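Hypothetical protein TT1465 (Thermus thermophilus, PDB 1WEK) is of unknown function but has the parallel-sheet, Rossmann-like alpha/beta fold of the SLOG clan and forms an assembly of six chains. Local coordinates at residues L98-P103 with F122-L127; L22-E27 with S117-F122; V40-S45 with F70-G75; V80-N85 with K107-Q112. All blocks are in the same frame, centred on the assembly; numbering follows the deposited sequence.

Contact 1 of 4, residues L98-P103 with F122-L127; sequences LNIELP and FVRKVL
Arg-124 of helix 121-130 reaches over to Leu-98 and Ile-100 at the end of strand 95-100, a contact between a helix and the parallel sheet of a Rossmann-like alpha/beta fold. The two short segments run nearly antiparallel, at 164°, with axes 9.1 Å apart. The arginine leaves the helix with CG opposite its backbone N (chi1 167°), stays stretched through chi2 and then bends at chi3. That path lays its aliphatic part beside Leu-98, CG standing 4.0 Å from Leu-98 CB, before the guanidinium arrives at Ile-100. There NH1 donates to the backbone oxygen Leu-98 O at 2.8 Å with an angle of 152° at the hydrogen; the oxygen sits by the edge of the guanidinium, a little out of its plane. Ile-100 crosses the arginine at about a right angle and covers one face of the group: its CB stands 3.4 Å above the plane toward the rim, and its CG2 methyl is 3.3 Å from NH1. Leu-118 on the adjacent strand also touches Arg-124 and Leu-127. Farther along the helix, Leu-98 CD1 settles 3.7 Å from Arg-124 O and 3.9 Å from Leu-127 CB.

Contact 2 of 4, residues L22-E27 with S117-F122; sequences LAEFVE and SLRYFF
Glu-24 on helix 17-34 takes a hydrogen bond from the backbone of Arg-119, in the short link between edge strand 114-118 and helix 121-130. Arg-119 N donates to Glu-24 OE1 at 3.0 Å and 163°, meeting the syn side of the carboxylate but well out of its plane. The glutamate is stretched beyond CG, which carries its carboxylate across to the link. Arg-20, one turn back on the same helix, makes only a long, weak ion pair with OE1, and the side chain of Arg-119 turns off to a salt bridge with Glu-101. A water joins the flank, donating to Glu-27 OE1 at 2.7 Å and weakly accepting from Ser-117 N.

One oxygen meets an aromatic edge: Glu-24 OE2 lies 3.6 Å from CD1 of the Tyr-120 ring.

Apolar packing does the rest. Leu-118 CD2 rests 3.8 Å from Glu-24 CB, and Phe-25 CZ approaches the edge of the Phe-122 ring, 4.1 Å from CD1. One face of that ring carries Tyr-120 CB. Helix 17-34 also packs on neighbouring subunits, Leu-22 on Leu-22 of one and Ala-23 on Ala-23 of another.

The Arg-119 N-H bond, with Arg-20 nearby, would probably favour the charged form of the buried Glu-24.

Contact 3 of 4, residues V40-S45 with F70-G75; sequences VSVFGS and FGVVTG
The Phe-70 ring meets Val-40 obliquely, the CG2 methyl coming 3.6 Å from Phe-70 CD2, while Leu-65 of helix 53-68 and Leu-210 near the C terminus also pack on this aromatic. It stands at the entrance to strand 71-74, the second strand of the beta-alpha-beta unit formed by strand 39-43, helix 53-68 and strand 71-74 in the middle of the parallel sheet. Val-40 places CG2 beside its own backbone N, opposite the carbonyl carbon, and this rotation turns the methyl to Phe-70. Three backbone bonds zip the strands, Val-40 N to Gly-71 O, Val-73 N to Val-40 O and Val-42 N to Val-73 O, all three at 3.0 Å. The first is nearly straight, at 172°. The strands are parallel neighbours but strongly twisted, their short axes 44° apart. Val-40 and Val-72 point to one face of the sheet, where Val-72 reaches helices 53-68 and 79-90. Ser-41 and Val-73 point to the other, and Ser-41 OG bonds to Phe-128 O of helix 121-130. Past the last direct bond a water takes over, donating to Val-42 O and accepting from Gly-75 N, 2.9 Å from each.

Contact 4 of 4, residues V80-N85 with K107-Q112; sequences VMEAVN and KPNPYQ
An Asx turn at Asn-109, in the loop between strands 95-100 and 114-118, packs on Glu-82 and Asn-85 of helix 79-90, the helix that follows the glycine-rich bend after strand 71-74. A phosphate ion, probably from the crystallisation liquor, lies about 5 Å from the side chain of Met-81, built as selenomethionine, on the same helix.

Asn-109 uses both ends of its amide. With CG set between backbone N and carbonyl carbon (chi1 71°), OD1 curls back to accept from Tyr-111 N at 2.7 Å, in the carbonyl plane, closing the turn. ND2 then donates outward to Asn-85 OD1 at 2.9 Å and 159°. The two amide planes stand 44° apart, and the donor comes from above the carbonyl plane of Asn-85 instead of on a lone pair. ND2 also bonds to Gly-77 O. Thr-74 OG1 is the main partner of Asn-85 OD1; Asn-85 ND2 turns to Ser-95 OG and Val-96 O.

Glu-82 and Asn-109 lie alongside each other, pointing opposite ways, with Glu-82 CG 3.7 Å from Asn-109 CB. That same CG lies in the plane of the Tyr-111 ring at its edge, and Glu-82 OE1 is 3.5 Å from Tyr-111 CE1. Pro-110 CD lies 3.8 Å above one face of the ring, near its rim. Tyr-111 O, which also bonds to Ser-95 OG, lies 3.3 Å from Asn-85 CB.

With both atoms of each amide engaged, neither asparagine can flip without losing bonds, so the pair fixes the loop firmly to helix and sheet.

From the N terminus, contact 2 opens first, on helix 17-34, and its long loop stays open until residues 117-122. Contacts 3 and 4 both open and close within that span, contact 3 completing one beta-alpha-beta unit in the middle of the sheet. Contact 4 then opens on helix 79-90, and contact 1 opens on strand 95-100 before residues 107-112 close contact 4, so these two cross. Contact 1 closes last, on helix 121-130, and therefore crosses contact 2 as well, sharing Phe-122 with it. Thr-74 to Asn-85 links contacts 3 and 4, Asn-99 to Gln-112 links contacts 1 and 4, and Glu-101 to Arg-119 ties contact 1 to contact 2 at the sheet edge.

Contact 1 of 4, residues L98-P103 with F122-L127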
loop_
_atom_site.group_PDB
_atom_site.type_symbol
_atom_site.label_atom_id
_atom_site.label_comp_id
_atom_site.label_asym_id
_atom_site.label_seq_id
_atom_site.Cartn_x
_atom_site.Cartn_y
_atom_site.Cartn_z
ATOM N N LEU A 98 -9.114 22.271 -10.173
ATOM C CA LEU A 98 -8.860 20.833 -10.202
ATOM C C LEU A 98 -8.647 20.528 -11.684
ATOM O O LEU A 98 -9.496 19.935 -12.346
ATOM C CB LEU A 98 -10.072 20.071 -9.652
ATOM C CG LEU A 98 -10.553 20.390 -8.226
ATOM C CD1 LEU A 98 -11.798 19.571 -7.904
ATOM C CD2 LEU A 98 -9.450 20.076 -7.229
ATOM N N ASN A 99 -7.494 20.951 -12.189
ATOM C CA ASN A 99 -7.140 20.805 -13.594
ATOM C C ASN A 99 -7.056 19.370 -14.073
ATOM O O ASN A 99 -6.460 18.508 -13.423
ATOM C CB ASN A 99 -5.825 21.548 -13.863
ATOM C CG ASN A 99 -5.823 22.948 -13.264
ATOM O OD1 ASN A 99 -5.480 23.128 -12.097
ATOM N ND2 ASN A 99 -6.240 23.938 -14.047
ATOM N N ILE A 100 -7.665 19.116 -15.222
ATOM C CA ILE A 100 -7.676 17.781 -15.781
ATOM C C ILE A 100 -6.713 17.700 -16.962
ATOM O O ILE A 100 -6.709 18.572 -17.824
ATOM C CB ILE A 100 -9.089 17.410 -16.245
ATOM C CG1 ILE A 100 -9.097 15.989 -16.801
ATOM C CG2 ILE A 100 -9.570 18.416 -17.268
ATOM C CD1 ILE A 100 -8.859 14.920 -15.754
ATOM N N GLU A 101 -5.883 16.662 -16.990
ATOM C CA GLU A 101 -4.929 16.493 -18.079
ATOM C C GLU A 101 -5.609 15.815 -19.269
ATOM O O GLU A 101 -6.049 14.668 -19.167
ATOM C CB GLU A 101 -3.742 15.667 -17.592
ATOM C CG GLU A 101 -3.267 16.119 -16.211
ATOM C CD GLU A 101 -1.931 15.526 -15.806
ATOM O OE1 GLU A 101 -0.928 15.792 -16.507
ATOM O OE2 GLU A 101 -1.882 14.804 -14.787
ATOM N N LEU A 102 -5.684 16.532 -20.391
ATOM C CA LEU A 102 -6.327 16.024 -21.598
ATOM C C LEU A 102 -5.410 15.929 -22.809
ATOM O O LEU A 102 -4.422 16.663 -22.920
ATOM C CB LEU A 102 -7.527 16.900 -21.976
ATOM C CG LEU A 102 -8.697 17.064 -20.999
ATOM C CD1 LEU A 102 -9.814 17.894 -21.663
ATOM C CD2 LEU A 102 -9.214 15.700 -20.596
ATOM N N PRO A 103 -5.739 15.016 -23.740
ATOM C CA PRO A 103 -5.019 14.745 -24.990
ATOM C C PRO A 103 -4.759 16.040 -25.746
ATOM O O PRO A 103 -3.688 16.240 -26.318
ATOM C CB PRO A 103 -5.978 13.828 -25.743
ATOM C CG PRO A 103 -6.576 13.025 -24.634
ATOM C CD PRO A 103 -6.862 14.075 -23.576
ATOM N N PHE A 122 -12.492 10.801 -12.668
ATOM C CA PHE A 122 -13.101 10.323 -11.433
ATOM C C PHE A 122 -12.443 10.888 -10.160
ATOM O O PHE A 122 -13.144 11.266 -9.227
ATOM C CB PHE A 122 -13.184 8.780 -11.405
ATOM C CG PHE A 122 -11.857 8.066 -11.306
ATOM C CD1 PHE A 122 -11.240 7.876 -10.074
ATOM C CD2 PHE A 122 -11.263 7.514 -12.438
ATOM C CE1 PHE A 122 -10.053 7.139 -9.970
ATOM C CE2 PHE A 122 -10.085 6.779 -12.346
ATOM C CZ PHE A 122 -9.476 6.588 -11.109
ATOM N N VAL A 123 -11.118 10.975 -10.113
ATOM C CA VAL A 123 -10.480 11.553 -8.920
ATOM C C VAL A 123 -10.954 13.005 -8.760
ATOM O O VAL A 123 -11.357 13.431 -7.688
ATOM C CB VAL A 123 -8.942 11.556 -9.025
ATOM C CG1 VAL A 123 -8.347 12.265 -7.802
ATOM C CG2 VAL A 123 -8.424 10.118 -9.112
ATOM N N ARG A 124 -10.916 13.750 -9.854
ATOM C CA ARG A 124 -11.344 15.142 -9.854
ATOM C C ARG A 124 -12.800 15.300 -9.381
ATOM O O ARG A 124 -13.108 16.211 -8.600
ATOM C CB ARG A 124 -11.157 15.703 -11.260
ATOM C CG ARG A 124 -11.825 17.014 -11.512
ATOM C CD ARG A 124 -11.263 17.646 -12.756
ATOM N NE ARG A 124 -12.293 17.948 -13.732
ATOM C CZ ARG A 124 -12.209 18.938 -14.611
ATOM N NH1 ARG A 124 -11.147 19.726 -14.625
ATOM N NH2 ARG A 124 -13.176 19.119 -15.494
ATOM N N LYS A 125 -13.683 14.406 -9.835
ATOM C CA LYS A 125 -15.097 14.443 -9.455
ATOM C C LYS A 125 -15.275 14.200 -7.960
ATOM O O LYS A 125 -16.195 14.741 -7.355
ATOM C CB LYS A 125 -15.901 13.366 -10.191
ATOM C CG LYS A 125 -15.909 13.445 -11.709
ATOM C CD LYS A 125 -17.153 14.154 -12.222
ATOM C CE LYS A 125 -17.498 13.681 -13.627
ATOM N NZ LYS A 125 -17.688 12.200 -13.651
ATOM N N VAL A 126 -14.418 13.360 -7.379
ATOM C CA VAL A 126 -14.491 13.056 -5.965
ATOM C C VAL A 126 -14.086 14.300 -5.171
ATOM O O VAL A 126 -14.754 14.670 -4.202
ATOM C CB VAL A 126 -13.555 11.869 -5.579
ATOM C CG1 VAL A 126 -13.352 11.831 -4.063
ATOM C CG2 VAL A 126 -14.156 10.533 -6.040
ATOM N N LEU A 127 -12.999 14.947 -5.584
ATOM C CA LEU A 127 -12.535 16.139 -4.889
ATOM C C LEU A 127 -13.544 17.270 -4.992
ATOM O O LEU A 127 -13.581 18.149 -4.146
ATOM C CB LEU A 127 -11.180 16.586 -5.453
ATOM C CG LEU A 127 -10.090 15.535 -5.246
ATOM C CD1 LEU A 127 -8.799 15.968 -5.931
ATOM C CD2 LEU A 127 -9.877 15.332 -3.744
#

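Contact 2 of 4, residues L22-E27 with S117-F122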
loop_
_atom_site.group_PDB
_atom_site.type_symbol
_atom_site.label_atom_id
_atom_site.label_comp_id
_atom_site.label_asym_id
_atom_site.label_seq_id
_atom_site.Cartn_x
_atom_site.Cartn_y
_atom_site.Cartn_z
ATOM N N LEU A 22 -3.902 6.672 -6.525
ATOM C CA LEU A 22 -3.830 6.822 -5.078
ATOM C C LEU A 22 -3.108 8.113 -4.687
ATOM O O LEU A 22 -3.517 8.813 -3.755
ATOM C CB LEU A 22 -3.097 5.629 -4.444
ATOM C CG LEU A 22 -3.967 4.381 -4.252
ATOM C CD1 LEU A 22 -3.138 3.235 -3.685
ATOM C CD2 LEU A 22 -5.113 4.729 -3.327
ATOM N N ALA A 23 -2.019 8.398 -5.392
ATOM C CA ALA A 23 -1.226 9.596 -5.154
ATOM C C ALA A 23 -2.093 10.838 -5.351
ATOM O O ALA A 23 -2.000 11.794 -4.587
ATOM C CB ALA A 23 -0.028 9.631 -6.111
ATOM N N GLU A 24 -2.943 10.813 -6.374
ATOM C CA GLU A 24 -3.816 11.950 -6.660
ATOM C C GLU A 24 -4.893 12.123 -5.593
ATOM O O GLU A 24 -5.201 13.247 -5.210
ATOM C CB GLU A 24 -4.433 11.813 -8.059
ATOM C CG GLU A 24 -3.407 11.944 -9.186
ATOM C CD GLU A 24 -4.018 11.822 -10.578
ATOM O OE1 GLU A 24 -3.280 11.997 -11.577
ATOM O OE2 GLU A 24 -5.233 11.553 -10.682
ATOM N N PHE A 25 -5.458 11.018 -5.110
ATOM C CA PHE A 25 -6.468 11.067 -4.054
ATOM C C PHE A 25 -5.824 11.613 -2.778
ATOM O O PHE A 25 -6.323 12.556 -2.164
ATOM C CB PHE A 25 -7.007 9.662 -3.753
ATOM C CG PHE A 25 -8.201 9.274 -4.572
ATOM C CD1 PHE A 25 -8.271 8.013 -5.168
ATOM C CD2 PHE A 25 -9.267 10.161 -4.740
ATOM C CE1 PHE A 25 -9.389 7.639 -5.923
ATOM C CE2 PHE A 25 -10.392 9.796 -5.497
ATOM C CZ PHE A 25 -10.455 8.540 -6.087
ATOM N N VAL A 26 -4.708 11.004 -2.386
ATOM C CA VAL A 26 -4.005 11.411 -1.181
ATOM C C VAL A 26 -3.572 12.867 -1.230
ATOM O O VAL A 26 -3.725 13.603 -0.254
ATOM C CB VAL A 26 -2.770 10.510 -0.923
ATOM C CG1 VAL A 26 -2.001 11.017 0.288
ATOM C CG2 VAL A 26 -3.225 9.081 -0.655
ATOM N N GLU A 27 -3.027 13.284 -2.365
ATOM C CA GLU A 27 -2.586 14.663 -2.512
ATOM C C GLU A 27 -3.808 15.568 -2.465
ATOM O O GLU A 27 -3.799 16.615 -1.812
ATOM C CB GLU A 27 -1.855 14.857 -3.838
ATOM C CG GLU A 27 -1.211 16.230 -3.961
ATOM C CD GLU A 27 -0.660 16.503 -5.344
ATOM O OE1 GLU A 27 -0.250 17.660 -5.599
ATOM O OE2 GLU A 27 -0.637 15.565 -6.175
ATOM N N SER A 117 -3.250 19.156 -10.529
ATOM C CA SER A 117 -3.390 18.580 -11.860
ATOM C C SER A 117 -3.611 17.093 -11.691
ATOM O O SER A 117 -2.819 16.395 -11.062
ATOM C CB SER A 117 -2.172 18.873 -12.750
ATOM O OG SER A 117 -0.963 18.754 -12.040
ATOM N N LEU A 118 -4.716 16.632 -12.263
ATOM C CA LEU A 118 -5.156 15.252 -12.175
ATOM C C LEU A 118 -5.280 14.622 -13.558
ATOM O O LEU A 118 -5.739 15.261 -14.498
ATOM C CB LEU A 118 -6.529 15.233 -11.489
ATOM C CG LEU A 118 -6.601 15.964 -10.142
ATOM C CD1 LEU A 118 -8.048 16.340 -9.809
ATOM C CD2 LEU A 118 -5.991 15.078 -9.066
ATOM N N ARG A 119 -4.886 13.363 -13.677
ATOM C CA ARG A 119 -4.985 12.661 -14.951
ATOM C C ARG A 119 -6.378 12.040 -15.101
ATOM O O ARG A 119 -6.854 11.814 -16.212
ATOM C CB ARG A 119 -3.930 11.545 -15.026
ATOM C CG ARG A 119 -2.507 11.986 -15.402
ATOM C CD ARG A 119 -2.400 12.354 -16.899
ATOM N NE ARG A 119 -1.153 11.900 -17.529
ATOM C CZ ARG A 119 0.048 12.453 -17.347
ATOM N NH1 ARG A 119 0.195 13.502 -16.547
ATOM N NH2 ARG A 119 1.111 11.957 -17.967
ATOM N N TYR A 120 -7.040 11.803 -13.972
ATOM C CA TYR A 120 -8.340 11.139 -13.966
ATOM C C TYR A 120 -9.588 11.914 -13.599
ATOM O O TYR A 120 -9.669 12.519 -12.528
ATOM C CB TYR A 120 -8.238 9.921 -13.061
ATOM C CG TYR A 120 -7.195 8.951 -13.535
ATOM C CD1 TYR A 120 -5.952 8.846 -12.892
ATOM C CD2 TYR A 120 -7.442 8.136 -14.640
ATOM C CE1 TYR A 120 -4.988 7.942 -13.341
ATOM C CE2 TYR A 120 -6.483 7.236 -15.097
ATOM C CZ TYR A 120 -5.269 7.136 -14.442
ATOM O OH TYR A 120 -4.374 6.173 -14.856
ATOM N N PHE A 121 -10.576 11.876 -14.489
ATOM C CA PHE A 121 -11.837 12.565 -14.241
ATOM C C PHE A 121 -12.459 12.112 -12.917
ATOM O O PHE A 121 -12.900 12.947 -12.124
ATOM C CB PHE A 121 -12.840 12.312 -15.379
ATOM C CG PHE A 121 -12.714 13.272 -16.540
ATOM C CD1 PHE A 121 -12.171 12.859 -17.750
ATOM C CD2 PHE A 121 -13.130 14.587 -16.417
ATOM C CE1 PHE A 121 -12.044 13.741 -18.816
ATOM C CE2 PHE A 121 -13.008 15.481 -17.484
ATOM C CZ PHE A 121 -12.463 15.054 -18.685
ATOM N N PHE A 122 -12.492 10.801 -12.668
ATOM C CA PHE A 122 -13.101 10.323 -11.433
ATOM C C PHE A 122 -12.443 10.888 -10.160
ATOM O O PHE A 122 -13.144 11.266 -9.227
ATOM C CB PHE A 122 -13.184 8.780 -11.405
ATOM C CG PHE A 122 -11.857 8.066 -11.306
ATOM C CD1 PHE A 122 -11.240 7.876 -10.074
ATOM C CD2 PHE A 122 -11.263 7.514 -12.438
ATOM C CE1 PHE A 122 -10.053 7.139 -9.970
ATOM C CE2 PHE A 122 -10.085 6.779 -12.346
ATOM C CZ PHE A 122 -9.476 6.588 -11.109
HETATM O O HOH W 1 -1.045 18.783 -7.954
#

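Contact 3 of 4, residues V40-S45 with F70-G75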
loop_
_atom_site.group_PDB
_atom_site.type_symbol
_atom_site.label_atom_id
_atom_site.label_comp_id
_atom_site.label_asym_id
_atom_site.label_seq_id
_atom_site.Cartn_x
_atom_site.Cartn_y
_atom_site.Cartn_z
ATOM N N VAL A 40 -17.117 25.993 -2.274
ATOM C CA VAL A 40 -18.229 25.903 -3.195
ATOM C C VAL A 40 -17.734 25.459 -4.573
ATOM O O VAL A 40 -16.853 26.094 -5.164
ATOM C CB VAL A 40 -18.916 27.272 -3.330
ATOM C CG1 VAL A 40 -19.971 27.220 -4.423
ATOM C CG2 VAL A 40 -19.544 27.671 -1.993
ATOM N N SER A 41 -18.290 24.362 -5.075
ATOM C CA SER A 41 -17.904 23.856 -6.387
ATOM C C SER A 41 -18.712 24.602 -7.426
ATOM O O SER A 41 -19.925 24.744 -7.291
ATOM C CB SER A 41 -18.163 22.361 -6.471
ATOM O OG SER A 41 -17.156 21.683 -5.749
ATOM N N VAL A 42 -18.027 25.100 -8.450
ATOM C CA VAL A 42 -18.663 25.886 -9.496
ATOM C C VAL A 42 -18.318 25.352 -10.883
ATOM O O VAL A 42 -17.174 25.019 -11.172
ATOM C CB VAL A 42 -18.226 27.358 -9.364
ATOM C CG1 VAL A 42 -19.015 28.242 -10.317
ATOM C CG2 VAL A 42 -18.431 27.812 -7.931
ATOM N N PHE A 43 -19.322 25.263 -11.743
ATOM C CA PHE A 43 -19.121 24.730 -13.077
ATOM C C PHE A 43 -19.692 25.599 -14.188
ATOM O O PHE A 43 -20.707 26.274 -14.017
ATOM C CB PHE A 43 -19.748 23.336 -13.160
ATOM C CG PHE A 43 -19.399 22.457 -12.010
ATOM C CD1 PHE A 43 -20.135 22.517 -10.829
ATOM C CD2 PHE A 43 -18.311 21.592 -12.086
ATOM C CE1 PHE A 43 -19.799 21.735 -9.741
ATOM C CE2 PHE A 43 -17.956 20.797 -11.001
ATOM C CZ PHE A 43 -18.702 20.869 -9.822
ATOM N N GLY A 44 -19.042 25.556 -15.344
ATOM C CA GLY A 44 -19.509 26.330 -16.476
ATOM C C GLY A 44 -18.705 25.997 -17.715
ATOM O O GLY A 44 -17.652 25.363 -17.622
ATOM N N SER A 45 -19.211 26.430 -18.866
ATOM C CA SER A 45 -18.581 26.208 -20.161
ATOM C C SER A 45 -17.123 26.621 -20.280
ATOM O O SER A 45 -16.740 27.737 -19.913
ATOM C CB SER A 45 -19.363 26.950 -21.243
ATOM O OG SER A 45 -18.647 27.007 -22.469
ATOM N N PHE A 70 -16.522 32.590 0.946
ATOM C CA PHE A 70 -16.334 31.224 0.435
ATOM C C PHE A 70 -15.123 31.137 -0.489
ATOM O O PHE A 70 -14.663 32.143 -1.047
ATOM C CB PHE A 70 -17.546 30.741 -0.377
ATOM C CG PHE A 70 -18.821 30.690 0.393
ATOM C CD1 PHE A 70 -19.668 31.790 0.428
ATOM C CD2 PHE A 70 -19.163 29.553 1.109
ATOM C CE1 PHE A 70 -20.834 31.763 1.161
ATOM C CE2 PHE A 70 -20.332 29.509 1.857
ATOM C CZ PHE A 70 -21.172 30.614 1.885
ATOM N N GLY A 71 -14.603 29.924 -0.634
ATOM C CA GLY A 71 -13.510 29.686 -1.553
ATOM C C GLY A 71 -14.192 28.994 -2.730
ATOM O O GLY A 71 -15.167 28.264 -2.535
ATOM N N VAL A 72 -13.734 29.236 -3.952
ATOM C CA VAL A 72 -14.347 28.573 -5.091
ATOM C C VAL A 72 -13.421 27.486 -5.607
ATOM O O VAL A 72 -12.192 27.634 -5.581
ATOM C CB VAL A 72 -14.668 29.553 -6.249
ATOM C CG1 VAL A 72 -15.655 30.595 -5.778
ATOM C CG2 VAL A 72 -13.397 30.207 -6.766
ATOM N N VAL A 73 -14.025 26.386 -6.042
ATOM C CA VAL A 73 -13.298 25.255 -6.597
ATOM C C VAL A 73 -13.874 25.007 -7.989
ATOM O O VAL A 73 -15.084 24.790 -8.132
ATOM C CB VAL A 73 -13.489 23.994 -5.740
ATOM C CG1 VAL A 73 -12.667 22.856 -6.307
ATOM C CG2 VAL A 73 -13.080 24.274 -4.305
ATOM N N THR A 74 -13.022 25.079 -9.010
ATOM C CA THR A 74 -13.440 24.865 -10.391
ATOM C C THR A 74 -12.484 23.858 -11.026
ATOM O O THR A 74 -11.545 23.386 -10.377
ATOM C CB THR A 74 -13.350 26.150 -11.238
ATOM O OG1 THR A 74 -11.970 26.437 -11.515
ATOM C CG2 THR A 74 -13.976 27.311 -10.535
ATOM N N GLY A 75 -12.716 23.538 -12.297
ATOM C CA GLY A 75 -11.838 22.608 -12.988
ATOM C C GLY A 75 -10.556 23.274 -13.489
ATOM O O GLY A 75 -9.771 22.663 -14.227
HETATM O O HOH W 2 -15.515 23.664 -13.118
#

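Contact 4 of 4, residues V80-N85 with K107-Q112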
loop_
_atom_site.group_PDB
_atom_site.type_symbol
_atom_site.label_atom_id
_atom_site.label_comp_id
_atom_site.label_asym_id
_atom_site.label_seq_id
_atom_site.Cartn_x
_atom_site.Cartn_y
_atom_site.Cartn_z
ATOM N N VAL A 80 -16.029 29.927 -18.471
ATOM C CA VAL A 80 -16.681 30.254 -17.224
ATOM C C VAL A 80 -15.872 29.855 -16.001
ATOM O O VAL A 80 -15.976 30.491 -14.948
ATOM C CB VAL A 80 -18.072 29.605 -17.133
ATOM C CG1 VAL A 80 -18.756 30.042 -15.839
ATOM C CG2 VAL A 80 -18.914 30.018 -18.320
HETATM N N MSE A 81 -15.073 28.802 -16.121
HETATM C CA MSE A 81 -14.290 28.389 -14.975
HETATM C C MSE A 81 -13.283 29.498 -14.717
HETATM O O MSE A 81 -13.138 29.964 -13.590
HETATM C CB MSE A 81 -13.602 27.045 -15.239
HETATM C CG MSE A 81 -14.590 25.881 -15.410
HETATM SE SE MSE A 81 -13.733 24.238 -16.035
HETATM C CE MSE A 81 -13.740 24.645 -17.931
ATOM N N GLU A 82 -12.618 29.949 -15.773
ATOM C CA GLU A 82 -11.650 31.016 -15.636
ATOM C C GLU A 82 -12.305 32.236 -14.984
ATOM O O GLU A 82 -11.814 32.744 -13.979
ATOM C CB GLU A 82 -11.080 31.387 -17.003
ATOM C CG GLU A 82 -10.110 32.554 -16.965
ATOM C CD GLU A 82 -9.174 32.562 -18.157
ATOM O OE1 GLU A 82 -8.196 33.330 -18.133
ATOM O OE2 GLU A 82 -9.411 31.799 -19.120
ATOM N N ALA A 83 -13.427 32.690 -15.542
ATOM C CA ALA A 83 -14.121 33.845 -14.987
ATOM C C ALA A 83 -14.431 33.643 -13.505
ATOM O O ALA A 83 -14.255 34.564 -12.702
ATOM C CB ALA A 83 -15.406 34.113 -15.755
ATOM N N VAL A 84 -14.904 32.449 -13.142
ATOM C CA VAL A 84 -15.226 32.181 -11.743
ATOM C C VAL A 84 -13.986 32.236 -10.850
ATOM O O VAL A 84 -14.048 32.784 -9.761
ATOM C CB VAL A 84 -15.891 30.805 -11.548
ATOM C CG1 VAL A 84 -16.082 30.540 -10.044
ATOM C CG2 VAL A 84 -17.230 30.754 -12.282
ATOM N N ASN A 85 -12.875 31.651 -11.299
ATOM C CA ASN A 85 -11.626 31.682 -10.525
ATOM C C ASN A 85 -11.119 33.126 -10.437
ATOM O O ASN A 85 -10.609 33.567 -9.398
ATOM C CB ASN A 85 -10.537 30.845 -11.193
ATOM C CG ASN A 85 -10.737 29.353 -11.018
ATOM O OD1 ASN A 85 -10.844 28.620 -11.995
ATOM N ND2 ASN A 85 -10.759 28.895 -9.773
ATOM N N LYS A 107 -5.021 25.178 -21.423
ATOM C CA LYS A 107 -4.077 25.663 -20.416
ATOM C C LYS A 107 -4.792 26.071 -19.129
ATOM O O LYS A 107 -5.890 26.626 -19.171
ATOM C CB LYS A 107 -3.277 26.854 -20.956
ATOM C CG LYS A 107 -2.869 26.738 -22.418
ATOM C CD LYS A 107 -4.075 26.890 -23.342
ATOM C CE LYS A 107 -3.670 26.865 -24.807
ATOM N NZ LYS A 107 -2.770 28.002 -25.150
ATOM N N PRO A 108 -4.172 25.803 -17.966
ATOM C CA PRO A 108 -4.767 26.155 -16.666
ATOM C C PRO A 108 -4.876 27.673 -16.591
ATOM O O PRO A 108 -3.921 28.370 -16.938
ATOM C CB PRO A 108 -3.748 25.628 -15.648
ATOM C CG PRO A 108 -2.945 24.616 -16.414
ATOM C CD PRO A 108 -2.831 25.226 -17.785
ATOM N N ASN A 109 -6.013 28.201 -16.147
ATOM C CA ASN A 109 -6.123 29.649 -16.070
ATOM C C ASN A 109 -5.123 30.162 -15.021
ATOM O O ASN A 109 -4.560 29.381 -14.249
ATOM C CB ASN A 109 -7.579 30.086 -15.799
ATOM C CG ASN A 109 -8.069 29.779 -14.387
ATOM O OD1 ASN A 109 -7.538 30.294 -13.400
ATOM N ND2 ASN A 109 -9.129 28.969 -14.290
ATOM N N PRO A 110 -4.851 31.470 -15.009
ATOM C CA PRO A 110 -3.890 31.963 -14.020
ATOM C C PRO A 110 -4.497 32.502 -12.737
ATOM O O PRO A 110 -3.831 33.238 -11.998
ATOM C CB PRO A 110 -3.142 33.065 -14.772
ATOM C CG PRO A 110 -3.710 33.047 -16.196
ATOM C CD PRO A 110 -5.076 32.470 -16.059
ATOM N N TYR A 111 -5.741 32.140 -12.451
ATOM C CA TYR A 111 -6.391 32.669 -11.263
ATOM C C TYR A 111 -6.656 31.637 -10.188
ATOM O O TYR A 111 -7.716 31.634 -9.570
ATOM C CB TYR A 111 -7.695 33.356 -11.661
ATOM C CG TYR A 111 -7.508 34.343 -12.781
ATOM C CD1 TYR A 111 -8.051 34.108 -14.043
ATOM C CD2 TYR A 111 -6.757 35.501 -12.592
ATOM C CE1 TYR A 111 -7.857 34.988 -15.083
ATOM C CE2 TYR A 111 -6.546 36.403 -13.646
ATOM C CZ TYR A 111 -7.098 36.144 -14.881
ATOM O OH TYR A 111 -6.908 37.050 -15.912
ATOM N N GLN A 112 -5.684 30.771 -9.945
ATOM C CA GLN A 112 -5.865 29.746 -8.939
ATOM C C GLN A 112 -4.948 29.930 -7.730
ATOM O O GLN A 112 -3.734 29.974 -7.872
ATOM C CB GLN A 112 -5.631 28.374 -9.574
ATOM C CG GLN A 112 -6.510 28.100 -10.809
ATOM C CD GLN A 112 -6.121 26.813 -11.534
ATOM O OE1 GLN A 112 -6.188 26.729 -12.767
ATOM N NE2 GLN A 112 -5.720 25.805 -10.770
#